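Local coordinates for protein probable arabinosyltransferase C (Mycobacterium tuberculosis, PDB 3PTY) that polymerises arabinose into the arabinan of the cell wall, and whose C-terminal extracellular domain, present here, is a lectin-like carbohydrate-binding module, at residues 162-173 with 205-215. Residues are numbered along the deposited sequence; the frame is centred on the assembly and turned at random.
With PO4 (phosphate ion), chain D.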
# COMPACT_ATOMS: atom_id res chain seq x y z
N ALA A 162 -27.00 5.01 -4.45
CA ALA A 162 -26.05 6.08 -4.73
C ALA A 162 -26.62 6.89 -5.90
O ALA A 162 -27.32 6.34 -6.74
CB ALA A 162 -24.69 5.51 -5.09
N PRO A 163 -26.32 8.20 -5.94
CA PRO A 163 -26.86 9.05 -7.02
C PRO A 163 -26.00 8.94 -8.28
O PRO A 163 -25.62 9.96 -8.85
CB PRO A 163 -26.74 10.45 -6.42
CG PRO A 163 -25.52 10.37 -5.54
CD PRO A 163 -25.46 8.95 -5.01
N LEU A 164 -25.69 7.72 -8.69
CA LEU A 164 -24.79 7.50 -9.81
C LEU A 164 -25.33 6.43 -10.74
O LEU A 164 -25.97 5.48 -10.29
CB LEU A 164 -23.44 7.00 -9.30
CG LEU A 164 -22.63 7.86 -8.34
CD1 LEU A 164 -21.45 7.05 -7.82
CD2 LEU A 164 -22.15 9.13 -9.03
N LEU A 165 -25.04 6.58 -12.02
CA LEU A 165 -25.24 5.50 -12.98
C LEU A 165 -23.85 4.90 -13.16
O LEU A 165 -22.90 5.61 -13.50
CB LEU A 165 -25.77 6.05 -14.29
CG LEU A 165 -26.22 5.12 -15.43
CD1 LEU A 165 -25.07 4.30 -15.99
CD2 LEU A 165 -27.36 4.22 -14.98
N VAL A 166 -23.73 3.60 -12.92
CA VAL A 166 -22.41 2.97 -12.90
C VAL A 166 -22.32 1.86 -13.93
O VAL A 166 -23.27 1.11 -14.14
CB VAL A 166 -22.09 2.42 -11.50
CG1 VAL A 166 -20.88 1.47 -11.54
CG2 VAL A 166 -21.85 3.57 -10.53
N VAL A 167 -21.16 1.76 -14.57
CA VAL A 167 -20.88 0.65 -15.47
C VAL A 167 -19.52 0.07 -15.11
O VAL A 167 -18.52 0.78 -15.11
CB VAL A 167 -20.85 1.12 -16.94
CG1 VAL A 167 -20.28 0.03 -17.84
CG2 VAL A 167 -22.24 1.54 -17.38
N THR A 168 -19.48 -1.22 -14.80
CA THR A 168 -18.20 -1.90 -14.61
C THR A 168 -17.53 -2.15 -15.97
O THR A 168 -18.14 -2.74 -16.86
CB THR A 168 -18.38 -3.20 -13.83
OG1 THR A 168 -18.84 -2.88 -12.51
CG2 THR A 168 -17.05 -3.97 -13.74
N ALA A 169 -16.29 -1.69 -16.12
CA ALA A 169 -15.61 -1.73 -17.41
C ALA A 169 -14.14 -2.09 -17.26
O ALA A 169 -13.56 -1.92 -16.18
CB ALA A 169 -15.73 -0.36 -18.11
N ALA A 170 -13.54 -2.59 -18.33
CA ALA A 170 -12.10 -2.84 -18.36
C ALA A 170 -11.52 -2.31 -19.66
O ALA A 170 -12.26 -1.97 -20.58
CB ALA A 170 -11.81 -4.35 -18.23
N GLY A 171 -10.19 -2.24 -19.72
CA GLY A 171 -9.52 -1.82 -20.94
C GLY A 171 -8.85 -0.46 -20.85
O GLY A 171 -8.76 0.13 -19.77
N ARG A 172 -8.37 0.03 -21.98
CA ARG A 172 -7.79 1.37 -22.04
C ARG A 172 -8.52 2.16 -23.09
O ARG A 172 -8.56 1.78 -24.26
CB ARG A 172 -6.30 1.30 -22.41
CG ARG A 172 -5.45 0.49 -21.46
CD ARG A 172 -3.98 0.58 -21.88
NE ARG A 172 -3.14 -0.38 -21.16
CZ ARG A 172 -3.14 -1.68 -21.40
NH1 ARG A 172 -3.94 -2.19 -22.33
NH2 ARG A 172 -2.34 -2.48 -20.70
N PHE A 173 -9.11 3.28 -22.68
CA PHE A 173 -9.89 4.08 -23.61
C PHE A 173 -10.02 5.50 -23.09
O PHE A 173 -9.86 5.74 -21.90
CB PHE A 173 -11.28 3.45 -23.81
CG PHE A 173 -11.98 3.09 -22.52
CD1 PHE A 173 -12.76 4.02 -21.85
CD2 PHE A 173 -11.84 1.82 -21.98
CE1 PHE A 173 -13.40 3.69 -20.67
CE2 PHE A 173 -12.48 1.48 -20.80
CZ PHE A 173 -13.26 2.41 -20.14
N ALA A 205 -6.29 1.45 -15.05
CA ALA A 205 -6.51 0.71 -16.29
C ALA A 205 -5.32 -0.21 -16.53
O ALA A 205 -4.21 0.10 -16.11
CB ALA A 205 -6.69 1.67 -17.45
N PRO A 206 -5.53 -1.32 -17.25
CA PRO A 206 -6.77 -1.73 -17.91
C PRO A 206 -7.65 -2.63 -17.04
O PRO A 206 -8.62 -3.20 -17.54
CB PRO A 206 -6.25 -2.54 -19.10
CG PRO A 206 -4.97 -3.17 -18.60
CD PRO A 206 -4.43 -2.28 -17.50
N ALA A 207 -7.33 -2.73 -15.75
CA ALA A 207 -8.10 -3.57 -14.84
C ALA A 207 -9.57 -3.15 -14.75
O ALA A 207 -9.92 -2.00 -15.02
CB ALA A 207 -7.47 -3.55 -13.44
N TRP A 208 -10.43 -4.09 -14.36
CA TRP A 208 -11.83 -3.79 -14.09
C TRP A 208 -11.97 -2.62 -13.12
O TRP A 208 -11.23 -2.51 -12.15
CB TRP A 208 -12.54 -5.01 -13.50
CG TRP A 208 -12.77 -6.11 -14.48
CD1 TRP A 208 -12.11 -7.31 -14.55
CD2 TRP A 208 -13.75 -6.14 -15.54
NE1 TRP A 208 -12.61 -8.07 -15.58
CE2 TRP A 208 -13.62 -7.38 -16.20
CE3 TRP A 208 -14.72 -5.23 -15.99
CZ2 TRP A 208 -14.41 -7.73 -17.29
CZ3 TRP A 208 -15.51 -5.58 -17.07
CH2 TRP A 208 -15.35 -6.83 -17.71
N ARG A 209 -12.93 -1.74 -13.38
CA ARG A 209 -13.23 -0.67 -12.44
C ARG A 209 -14.63 -0.16 -12.69
O ARG A 209 -15.29 -0.59 -13.63
CB ARG A 209 -12.21 0.47 -12.56
CG ARG A 209 -12.24 1.23 -13.88
CD ARG A 209 -11.01 0.92 -14.69
NE ARG A 209 -10.87 1.77 -15.87
CZ ARG A 209 -10.36 1.33 -17.02
NH1 ARG A 209 -9.96 0.07 -17.12
NH2 ARG A 209 -10.26 2.15 -18.06
N ASN A 210 -15.09 0.76 -11.84
CA ASN A 210 -16.43 1.29 -11.95
C ASN A 210 -16.45 2.68 -12.56
O ASN A 210 -15.99 3.64 -11.93
CB ASN A 210 -17.11 1.29 -10.58
CG ASN A 210 -17.42 -0.11 -10.09
OD1 ASN A 210 -18.01 -0.90 -10.82
ND2 ASN A 210 -17.01 -0.43 -8.87
N LEU A 211 -16.96 2.79 -13.79
CA LEU A 211 -17.18 4.09 -14.41
C LEU A 211 -18.41 4.71 -13.75
O LEU A 211 -19.37 4.01 -13.45
CB LEU A 211 -17.42 3.94 -15.91
CG LEU A 211 -16.40 3.12 -16.72
CD1 LEU A 211 -16.88 2.98 -18.16
CD2 LEU A 211 -15.02 3.75 -16.66
N ARG A 212 -18.38 6.03 -13.53
CA ARG A 212 -19.49 6.68 -12.83
C ARG A 212 -19.99 7.91 -13.57
O ARG A 212 -19.21 8.74 -14.03
CB ARG A 212 -19.11 7.09 -11.40
CG ARG A 212 -18.45 6.01 -10.56
CD ARG A 212 -16.99 6.37 -10.27
NE ARG A 212 -16.24 5.25 -9.70
CZ ARG A 212 -15.79 5.20 -8.45
NH1 ARG A 212 -16.01 6.22 -7.63
NH2 ARG A 212 -15.10 4.14 -8.04
N ALA A 213 -21.31 8.02 -13.65
CA ALA A 213 -21.97 9.17 -14.24
C ALA A 213 -23.02 9.67 -13.25
O ALA A 213 -23.91 8.91 -12.86
CB ALA A 213 -22.63 8.78 -15.56
N PRO A 214 -22.93 10.94 -12.83
CA PRO A 214 -23.89 11.47 -11.86
C PRO A 214 -25.30 11.46 -12.43
O PRO A 214 -25.52 11.97 -13.53
CB PRO A 214 -23.41 12.92 -11.65
CG PRO A 214 -22.66 13.23 -12.92
CD PRO A 214 -21.93 11.95 -13.21
N LEU A 215 -26.25 10.89 -11.69
CA LEU A 215 -27.64 10.88 -12.14
C LEU A 215 -28.18 12.29 -12.33
O LEU A 215 -29.08 12.51 -13.13
CB LEU A 215 -28.53 10.11 -11.16
CG LEU A 215 -28.33 8.60 -11.09
CD1 LEU A 215 -29.22 8.00 -9.99
CD2 LEU A 215 -28.64 7.95 -12.44
P PO4 D . -3.60 -5.80 -21.75
O1 PO4 D . -2.37 -5.24 -21.07
O2 PO4 D . -4.69 -6.00 -20.72
O3 PO4 D . -3.26 -7.14 -22.37
O4 PO4 D . -4.07 -4.85 -22.82
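The carbonyl oxygen of Gly171 is gripped by two nitrogens of one guanidinium group. Arg209 NH1 lies 2.9 Å from Gly171 O, in the carbonyl plane and on a lone pair. Arg209 NH2 lies 3.0 Å from the same Gly171 O but above that plane. NH1 also donates to Ala207 O, and NE makes a salt bridge with Asp201 on the next strand. These bonds fix the position and rotation of the guanidinium group. Arg209 gets there with CG between the backbone N and the carbonyl carbon (chi1 66°) and a bend at chi2. The Phe173 ring approaches it from the opposite direction, the two planes 14° apart. The Leu211 methyl CD2 meets the edge of the same ring.

Gly171 N donates to the carbonyl oxygen of Pro206, a proline preceded by a cis peptide bond. Beyond it, the extended Arg172 lays one guanidinium face on Pro206 CG, 3.4 Å from NH2. Its NH1 and NH2 bind two oxygens of a phosphate, probably from the crystallisation liquor; Trp239 binds this ion too.

On the sheet face that carries Thr168 and Asn210, Thr168 OG1 donates to Asn210 OD1 over 2.7 Å. Arg246 bonds to both oxygens, so the pair is tied to a third residue. Ala170 CB sits over the six-membered ring of Trp208, a CH-pi contact at 3.8 Å from the ring centroid. Thr168 CG2 reaches Trp208 CE3 at 3.5 Å. On the other face Ala169 CB packs against Leu211 CD1, also at 3.5 Å.

Paired backbone bonds join Leu165 with Ala213, Val167 with Leu211 and Ala169 with Arg209. Strands 164-171 and 209-214 are thus antiparallel neighbours inside the large antiparallel sheet, an arrangement typical of the beta-sandwich of lectin-like carbohydrate-binding modules.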